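Terminal oxygenase component of carbazole 1,9a-dioxygenase (Sphingomonas, PDB 3GKQ) probably serves as the terminal oxygenase that dioxygenates carbazole at its angular position, passing electrons from a Rieske [2Fe-2S] cluster to a non-haem iron(II). Local coordinates at residues W98-L107 with Q118-T126; L148-F156 with V265-V273. All coordinates share one frame; numbering follows the deposited sequence.

In the fold
From the N terminus, the chain first builds the Rieske domain. Contact 1 closes there a short loop that runs out through strand 107-110 and returns, so that residues 118-126 lie along the hairpin 98-107 beside the [2Fe-2S] cluster. The chain then passes through strands 129-132 and 135-140 before contact 2 opens at residues 148-156. Its partner, 265-273, comes 109 residues later and joins this linking loop to the hairpin of strands 262-266 and 270-274 in the large antiparallel sheet of the catalytic domain. The two loops follow in series, neither nesting nor crossing; the centres of contact 1 and contact 2 lie about 33 Å apart.

Contact 1. Residues W98-L107 with Q118-T126; sequences WTYRWDNGKL and QIGRHALKT. With FES (Fe2/s2 (inorganic) cluster), chain H.
Leu124 lies over one face of the Tyr100 ring, the two side chains crossing at about a right angle. Its CD2 sits 3.6 Å from the centroid of the Tyr100 ring, 19° off the normal, a CH-pi contact, while Leu124 CD1 reaches CE2 of the same ring at 3.4 Å. CD1 of Leu107 backs the opposite face, so the phenol is held between two leucines, and its hydroxyl is hydrogen-bonded to the backbone N of Leu73. With CG anti to its backbone N (chi1 177°), Leu107 runs beside His122, pointing the same way, and its CD2 meets the edge of the imidazole at CD2, 4.0 Å away. That imidazole is fixed in rotation by a nearly straight bond from His122 NE2 to Gln118 OE1 (2.6 Å), which lies in both the ring plane and the amide plane. Backbone bonds fasten the two segments: Leu124 N to Gly105 O, Leu107 N to His122 O, and Gly120 N to Leu107 O (2.8 Å), the last from the type II turn 118-121. Trp98 turns its indole obliquely between Gln118 CB and the cluster, CD1 lying 3.3 Å from sulfur S1 of the cluster; Phe357 of a second subunit meets it edge-to-face. Trp98 and Tyr100 form one side of the Rieske [2Fe-2S] site, and the hairpin after the second cluster-binding loop is braced by the returning chain.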
loop_
_atom_site.group_PDB
_atom_site.type_symbol
_atom_site.label_atom_id
_atom_site.label_comp_id
_atom_site.label_asym_id
_atom_site.label_seq_id
_atom_site.Cartn_x
_atom_site.Cartn_y
_atom_site.Cartn_z
ATOM N N TRP A 98 -0.355 30.851 14.411
ATOM C CA TRP A 98 0.851 30.965 15.230
ATOM C C TRP A 98 1.892 31.466 14.237
ATOM O O TRP A 98 2.025 30.919 13.139
ATOM C CB TRP A 98 1.253 29.613 15.825
ATOM C CG TRP A 98 0.455 29.239 17.055
ATOM C CD1 TRP A 98 -0.868 29.512 17.298
ATOM C CD2 TRP A 98 0.910 28.455 18.164
ATOM N NE1 TRP A 98 -1.262 28.940 18.486
ATOM C CE2 TRP A 98 -0.191 28.285 19.036
ATOM C CE3 TRP A 98 2.141 27.873 18.501
ATOM C CZ2 TRP A 98 -0.095 27.556 20.225
ATOM C CZ3 TRP A 98 2.232 27.148 19.684
ATOM C CH2 TRP A 98 1.122 26.996 20.532
ATOM N N THR A 99 2.617 32.512 14.617
ATOM C CA THR A 99 3.586 33.143 13.724
ATOM C C THR A 99 5.038 33.006 14.163
ATOM O O THR A 99 5.393 33.360 15.286
ATOM C CB THR A 99 3.213 34.634 13.557
ATOM O OG1 THR A 99 1.865 34.718 13.076
ATOM C CG2 THR A 99 4.144 35.333 12.577
ATOM N N TYR A 100 5.869 32.498 13.254
ATOM C CA TYR A 100 7.284 32.262 13.527
ATOM C C TYR A 100 8.224 33.022 12.596
ATOM O O TYR A 100 7.913 33.229 11.426
ATOM C CB TYR A 100 7.611 30.766 13.381
ATOM C CG TYR A 100 6.606 29.802 13.988
ATOM C CD1 TYR A 100 5.448 29.441 13.299
ATOM C CD2 TYR A 100 6.837 29.224 15.234
ATOM C CE1 TYR A 100 4.546 28.514 13.841
ATOM C CE2 TYR A 100 5.947 28.303 15.783
ATOM C CZ TYR A 100 4.808 27.950 15.085
ATOM O OH TYR A 100 3.942 27.030 15.631
ATOM N N ARG A 101 9.387 33.406 13.114
ATOM C CA ARG A 101 10.388 34.096 12.305
ATOM C C ARG A 101 11.228 33.055 11.570
ATOM O O ARG A 101 11.583 32.016 12.143
ATOM C CB ARG A 101 11.320 34.940 13.181
ATOM C CG ARG A 101 10.716 36.233 13.735
ATOM C CD ARG A 101 11.777 37.016 14.504
ATOM N NE ARG A 101 12.915 37.381 13.660
ATOM C CZ ARG A 101 12.972 38.470 12.895
ATOM N NH1 ARG A 101 11.957 39.323 12.862
ATOM N NH2 ARG A 101 14.046 38.707 12.154
ATOM N N TRP A 102 11.557 33.341 10.313
ATOM C CA TRP A 102 12.366 32.433 9.513
ATOM C C TRP A 102 13.792 32.295 10.032
ATOM O O TRP A 102 14.352 31.196 10.033
ATOM C CB TRP A 102 12.435 32.897 8.055
ATOM C CG TRP A 102 11.160 32.760 7.293
ATOM C CD1 TRP A 102 10.264 33.750 7.002
ATOM C CD2 TRP A 102 10.637 31.560 6.705
ATOM N NE1 TRP A 102 9.216 33.243 6.265
ATOM C CE2 TRP A 102 9.420 31.899 6.070
ATOM C CE3 TRP A 102 11.079 30.228 6.654
ATOM C CZ2 TRP A 102 8.638 30.957 5.393
ATOM C CZ3 TRP A 102 10.298 29.287 5.977
ATOM C CH2 TRP A 102 9.093 29.659 5.358
ATOM N N ASP A 103 14.384 33.402 10.478
ATOM C CA ASP A 103 15.766 33.353 10.937
ATOM C C ASP A 103 16.040 32.588 12.226
ATOM O O ASP A 103 17.110 31.999 12.366
ATOM C CB ASP A 103 16.370 34.771 11.020
ATOM C CG ASP A 103 15.643 35.684 11.994
ATOM O OD1 ASP A 103 14.683 35.248 12.661
ATOM O OD2 ASP A 103 16.049 36.862 12.090
ATOM N N ASN A 104 15.094 32.568 13.158
ATOM C CA ASN A 104 15.320 31.847 14.407
ATOM C C ASN A 104 14.171 30.937 14.839
ATOM O O ASN A 104 14.210 30.364 15.925
ATOM C CB ASN A 104 15.646 32.830 15.543
ATOM C CG ASN A 104 14.533 33.835 15.789
ATOM O OD1 ASN A 104 13.379 33.611 15.419
ATOM N ND2 ASN A 104 14.875 34.948 16.433
ATOM N N GLY A 105 13.155 30.809 13.989
ATOM C CA GLY A 105 12.016 29.959 14.303
ATOM C C GLY A 105 11.173 30.350 15.508
ATOM O O GLY A 105 10.217 29.649 15.850
ATOM N N LYS A 106 11.497 31.471 16.144
ATOM C CA LYS A 106 10.761 31.908 17.332
ATOM C C LYS A 106 9.284 32.255 17.126
ATOM O O LYS A 106 8.914 32.912 16.149
ATOM C CB LYS A 106 11.464 33.107 17.970
ATOM C CG LYS A 106 10.717 33.683 19.170
ATOM C CD LYS A 106 11.389 34.948 19.698
ATOM C CE LYS A 106 10.582 35.573 20.835
ATOM N NZ LYS A 106 10.508 34.679 22.024
ATOM N N LEU A 107 8.447 31.798 18.056
ATOM C CA LEU A 107 7.017 32.080 18.023
ATOM C C LEU A 107 6.907 33.505 18.564
ATOM O O LEU A 107 6.890 33.713 19.777
ATOM C CB LEU A 107 6.263 31.118 18.941
ATOM C CG LEU A 107 4.751 31.311 19.073
ATOM C CD1 LEU A 107 4.080 31.113 17.722
ATOM C CD2 LEU A 107 4.198 30.325 20.093
ATOM N N GLN A 118 1.540 31.666 25.500
ATOM C CA GLN A 118 2.465 30.831 24.734
ATOM C C GLN A 118 3.405 31.657 23.866
ATOM O O GLN A 118 4.481 31.196 23.488
ATOM C CB GLN A 118 1.696 29.851 23.841
ATOM C CG GLN A 118 0.799 28.868 24.590
ATOM C CD GLN A 118 1.531 28.148 25.702
ATOM O OE1 GLN A 118 2.681 27.752 25.545
ATOM N NE2 GLN A 118 0.860 27.969 26.836
ATOM N N ILE A 119 2.996 32.880 23.546
ATOM C CA ILE A 119 3.808 33.754 22.713
ATOM C C ILE A 119 5.188 33.986 23.329
ATOM O O ILE A 119 5.311 34.263 24.523
ATOM C CB ILE A 119 3.099 35.114 22.489
ATOM C CG1 ILE A 119 1.765 34.890 21.771
ATOM C CG2 ILE A 119 3.991 36.045 21.673
ATOM C CD1 ILE A 119 0.919 36.148 21.621
ATOM N N GLY A 120 6.224 33.848 22.508
ATOM C CA GLY A 120 7.580 34.050 22.981
ATOM C C GLY A 120 8.162 32.926 23.823
ATOM O O GLY A 120 9.306 33.020 24.264
ATOM N N ARG A 121 7.398 31.860 24.049
ATOM C CA ARG A 121 7.894 30.750 24.864
ATOM C C ARG A 121 8.305 29.522 24.060
ATOM O O ARG A 121 8.677 28.498 24.633
ATOM C CB ARG A 121 6.839 30.330 25.895
ATOM C CG ARG A 121 6.571 31.361 26.979
ATOM C CD ARG A 121 5.718 30.774 28.103
ATOM N NE ARG A 121 5.474 31.759 29.157
ATOM C CZ ARG A 121 4.731 31.539 30.239
ATOM N NH1 ARG A 121 4.147 30.360 30.428
ATOM N NH2 ARG A 121 4.557 32.509 31.131
ATOM N N HIS A 122 8.245 29.617 22.738
ATOM C CA HIS A 122 8.591 28.471 21.907
ATOM C C HIS A 122 9.303 28.891 20.637
ATOM O O HIS A 122 9.280 30.060 20.248
ATOM C CB HIS A 122 7.323 27.708 21.520
ATOM C CG HIS A 122 6.441 27.363 22.679
ATOM N ND1 HIS A 122 6.682 26.290 23.508
ATOM C CD2 HIS A 122 5.312 27.951 23.144
ATOM C CE1 HIS A 122 5.741 26.229 24.433
ATOM N NE2 HIS A 122 4.895 27.226 24.234
ATOM N N ALA A 123 9.925 27.917 19.982
ATOM C CA ALA A 123 10.626 28.166 18.739
ATOM C C ALA A 123 10.715 26.882 17.930
ATOM O O ALA A 123 10.968 25.802 18.472
ATOM C CB ALA A 123 12.029 28.706 19.017
ATOM N N LEU A 124 10.477 27.015 16.633
ATOM C CA LEU A 124 10.564 25.902 15.701
ATOM C C LEU A 124 12.048 25.591 15.606
ATOM O O LEU A 124 12.880 26.466 15.847
ATOM C CB LEU A 124 10.074 26.347 14.324
ATOM C CG LEU A 124 8.735 25.929 13.717
ATOM C CD1 LEU A 124 7.713 25.572 14.767
ATOM C CD2 LEU A 124 8.261 27.072 12.829
ATOM N N LYS A 125 12.392 24.355 15.268
ATOM C CA LYS A 125 13.801 24.028 15.112
ATOM C C LYS A 125 14.271 24.666 13.813
ATOM O O LYS A 125 13.531 24.690 12.824
ATOM C CB LYS A 125 14.021 22.516 15.019
ATOM C CG LYS A 125 15.441 22.179 14.583
ATOM C CD LYS A 125 15.652 20.706 14.334
ATOM C CE LYS A 125 16.929 20.496 13.525
ATOM N NZ LYS A 125 18.113 21.184 14.120
ATOM N N THR A 126 15.491 25.192 13.816
ATOM C CA THR A 126 16.053 25.799 12.619
ATOM C C THR A 126 17.235 24.939 12.179
ATOM O O THR A 126 17.839 24.252 12.991
ATOM C CB THR A 126 16.554 27.235 12.879
ATOM O OG1 THR A 126 17.628 27.206 13.826
ATOM C CG2 THR A 126 15.424 28.102 13.428
HETATM FE FE1 FES H . -0.664 25.823 13.574
HETATM FE FE2 FES H . -2.778 25.880 15.358
HETATM S S1 FES H . -1.567 27.623 14.718
HETATM S S2 FES H . -1.933 24.090 14.154
#

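Contact 2. Residues L148-F156 with V265-V273; sequences LAEDVPPGF and VWLPGVLKV
Lys272 NZ donates to the carbonyl O of Pro154 over 2.8 Å, tilted 34° from the carbonyl plane. The side chain stands fully extended, CG anti to the backbone N (chi1 178°), and this carries the ammonium past Pro153 to the type II turn 153-156; on the way Lys272 CB lies 3.9 Å from Pro153 CB. The two prolines share one face of the Trp266 indole. Pro154 CD sits over the six-membered ring, 3.5 Å from its centroid and 22° off the normal, and Pro153 CA stands above the five-membered ring, both as CH-pi contacts. Meanwhile CG of Pro153 meets CG2 of Val270 tip to tip at 3.4 Å, a tight fit. An alanine in place of Trp266 would strip both prolines of their aromatic floor and is likely to open a gap beneath the turn, as well as leaving Ser264 OG without the indole N-H. At the other end, Pro268, which follows a cis peptide bond, brings its CD to 3.4 Å from the carbonyl O of Asp151. A water bridges the segments there, 2.6 Å from Glu150 O and also close to Leu267 O. The carboxylate of Asp151 finds its polar partners outside the two segments: its OD2 accepts from His146 and the backbone N of Trp32, and its OD1 from His31. A classic beta bulge sets Gly269 and Val270 opposite Trp266, where the hairpin of strands 262-266 and 270-274 turns back within the large antiparallel sheet of the Bet v 1-like catalytic domain of ring hydroxylases.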
loop_
_atom_site.group_PDB
_atom_site.type_symbol
_atom_site.label_atom_id
_atom_site.label_comp_id
_atom_site.label_asym_id
_atom_site.label_seq_id
_atom_site.Cartn_x
_atom_site.Cartn_y
_atom_site.Cartn_z
ATOM N N LEU A 148 31.789 23.156 5.986
ATOM C CA LEU A 148 31.114 22.476 4.887
ATOM C C LEU A 148 32.124 21.684 4.063
ATOM O O LEU A 148 31.800 20.627 3.512
ATOM C CB LEU A 148 30.417 23.490 3.976
ATOM C CG LEU A 148 29.796 22.901 2.704
ATOM C CD1 LEU A 148 28.662 21.945 3.080
ATOM C CD2 LEU A 148 29.272 24.020 1.811
ATOM N N ALA A 149 33.343 22.210 3.982
ATOM C CA ALA A 149 34.418 21.586 3.221
ATOM C C ALA A 149 34.713 20.156 3.662
ATOM O O ALA A 149 35.224 19.354 2.879
ATOM C CB ALA A 149 35.684 22.438 3.316
ATOM N N GLU A 150 34.397 19.836 4.912
ATOM C CA GLU A 150 34.633 18.492 5.425
ATOM C C GLU A 150 33.611 17.479 4.908
ATOM O O GLU A 150 33.847 16.275 4.980
ATOM C CB GLU A 150 34.599 18.480 6.955
ATOM C CG GLU A 150 35.868 18.980 7.630
ATOM C CD GLU A 150 35.875 18.706 9.123
ATOM O OE1 GLU A 150 35.692 17.533 9.513
ATOM O OE2 GLU A 150 36.069 19.654 9.908
ATOM N N ASP A 151 32.483 17.967 4.392
ATOM C CA ASP A 151 31.427 17.088 3.889
ATOM C C ASP A 151 31.221 17.066 2.377
ATOM O O ASP A 151 30.186 16.598 1.904
ATOM C CB ASP A 151 30.087 17.417 4.562
ATOM C CG ASP A 151 30.006 16.912 5.993
ATOM O OD1 ASP A 151 30.715 15.941 6.325
ATOM O OD2 ASP A 151 29.221 17.478 6.782
ATOM N N VAL A 152 32.188 17.580 1.619
ATOM C CA VAL A 152 32.094 17.569 0.161
ATOM C C VAL A 152 33.434 17.076 -0.387
ATOM O O VAL A 152 34.456 17.168 0.291
ATOM C CB VAL A 152 31.767 18.972 -0.413
ATOM C CG1 VAL A 152 30.473 19.490 0.202
ATOM C CG2 VAL A 152 32.916 19.939 -0.149
ATOM N N PRO A 153 33.449 16.540 -1.617
ATOM C CA PRO A 153 34.708 16.046 -2.186
ATOM C C PRO A 153 35.791 17.120 -2.306
ATOM O O PRO A 153 35.494 18.311 -2.397
ATOM C CB PRO A 153 34.289 15.515 -3.556
ATOM C CG PRO A 153 32.836 15.163 -3.370
ATOM C CD PRO A 153 32.335 16.327 -2.556
ATOM N N PRO A 154 37.065 16.706 -2.293
ATOM C CA PRO A 154 38.175 17.654 -2.413
ATOM C C PRO A 154 38.038 18.459 -3.703
ATOM O O PRO A 154 37.752 17.897 -4.764
ATOM C CB PRO A 154 39.400 16.746 -2.442
ATOM C CG PRO A 154 38.987 15.606 -1.558
ATOM C CD PRO A 154 37.566 15.345 -2.026
ATOM N N GLY A 155 38.211 19.774 -3.598
ATOM C CA GLY A 155 38.136 20.633 -4.767
ATOM C C GLY A 155 36.761 21.103 -5.206
ATOM O O GLY A 155 36.652 21.937 -6.109
ATOM N N PHE A 156 35.705 20.585 -4.588
ATOM C CA PHE A 156 34.366 21.003 -4.982
ATOM C C PHE A 156 34.131 22.488 -4.723
ATOM O O PHE A 156 33.414 23.150 -5.473
ATOM C CB PHE A 156 33.296 20.199 -4.240
ATOM C CG PHE A 156 31.898 20.550 -4.653
ATOM C CD1 PHE A 156 31.424 20.195 -5.913
ATOM C CD2 PHE A 156 31.066 21.270 -3.801
ATOM C CE1 PHE A 156 30.147 20.554 -6.320
ATOM C CE2 PHE A 156 29.786 21.634 -4.201
ATOM C CZ PHE A 156 29.325 21.277 -5.461
ATOM N N VAL A 265 34.906 8.290 -2.993
ATOM C CA VAL A 265 33.647 8.512 -2.293
ATOM C C VAL A 265 33.970 9.129 -0.940
ATOM O O VAL A 265 34.953 8.757 -0.302
ATOM C CB VAL A 265 32.854 7.186 -2.109
ATOM C CG1 VAL A 265 33.639 6.210 -1.228
ATOM C CG2 VAL A 265 31.486 7.479 -1.504
ATOM N N TRP A 266 33.143 10.074 -0.502
ATOM C CA TRP A 266 33.384 10.769 0.760
ATOM C C TRP A 266 32.155 10.872 1.659
ATOM O O TRP A 266 31.025 10.939 1.172
ATOM C CB TRP A 266 33.887 12.187 0.467
ATOM C CG TRP A 266 34.953 12.217 -0.574
ATOM C CD1 TRP A 266 34.786 12.105 -1.927
ATOM C CD2 TRP A 266 36.365 12.251 -0.345
ATOM N NE1 TRP A 266 36.007 12.058 -2.552
ATOM C CE2 TRP A 266 36.994 12.145 -1.606
ATOM C CE3 TRP A 266 37.160 12.354 0.804
ATOM C CZ2 TRP A 266 38.386 12.139 -1.750
ATOM C CZ3 TRP A 266 38.548 12.346 0.661
ATOM C CH2 TRP A 266 39.144 12.238 -0.609
ATOM N N LEU A 267 32.382 10.880 2.970
ATOM C CA LEU A 267 31.286 11.030 3.919
ATOM C C LEU A 267 30.718 12.423 3.655
ATOM O O LEU A 267 31.466 13.341 3.311
ATOM C CB LEU A 267 31.802 10.940 5.360
ATOM C CG LEU A 267 31.882 9.536 5.970
ATOM C CD1 LEU A 267 32.596 9.591 7.312
ATOM C CD2 LEU A 267 30.475 8.970 6.140
ATOM N N PRO A 268 29.399 12.610 3.827
ATOM C CA PRO A 268 28.383 11.646 4.269
ATOM C C PRO A 268 27.916 10.643 3.208
ATOM O O PRO A 268 27.055 9.804 3.481
ATOM C CB PRO A 268 27.251 12.551 4.737
ATOM C CG PRO A 268 27.302 13.661 3.723
ATOM C CD PRO A 268 28.796 13.942 3.610
ATOM N N GLY A 269 28.477 10.736 2.007
ATOM C CA GLY A 269 28.103 9.826 0.936
ATOM C C GLY A 269 28.027 10.554 -0.394
ATOM O O GLY A 269 26.959 10.654 -1.002
ATOM N N VAL A 270 29.166 11.073 -0.845
ATOM C CA VAL A 270 29.222 11.815 -2.100
ATOM C C VAL A 270 30.364 11.316 -2.981
ATOM O O VAL A 270 31.490 11.125 -2.517
ATOM C CB VAL A 270 29.371 13.333 -1.827
ATOM C CG1 VAL A 270 30.513 13.573 -0.870
ATOM C CG2 VAL A 270 29.595 14.083 -3.124
ATOM N N LEU A 271 30.054 11.103 -4.254
ATOM C CA LEU A 271 31.023 10.593 -5.213
ATOM C C LEU A 271 31.712 11.673 -6.040
ATOM O O LEU A 271 31.141 12.734 -6.308
ATOM C CB LEU A 271 30.329 9.622 -6.166
ATOM C CG LEU A 271 31.185 8.848 -7.175
ATOM C CD1 LEU A 271 31.860 7.676 -6.478
ATOM C CD2 LEU A 271 30.298 8.338 -8.305
ATOM N N LYS A 272 32.952 11.389 -6.428
ATOM C CA LYS A 272 33.733 12.287 -7.272
ATOM C C LYS A 272 34.405 11.452 -8.355
ATOM O O LYS A 272 35.231 10.586 -8.058
ATOM C CB LYS A 272 34.806 13.030 -6.471
ATOM C CG LYS A 272 35.670 13.945 -7.353
ATOM C CD LYS A 272 36.752 14.660 -6.562
ATOM C CE LYS A 272 37.653 15.485 -7.478
ATOM N NZ LYS A 272 38.743 16.157 -6.713
ATOM N N VAL A 273 34.028 11.699 -9.607
ATOM C CA VAL A 273 34.603 10.983 -10.744
ATOM C C VAL A 273 35.400 12.013 -11.540
ATOM O O VAL A 273 34.842 12.981 -12.065
ATOM C CB VAL A 273 33.504 10.369 -11.623
ATOM C CG1 VAL A 273 34.124 9.548 -12.737
ATOM C CG2 VAL A 273 32.589 9.493 -10.768
HETATM O O HOH W 1 33.881 13.728 4.627
#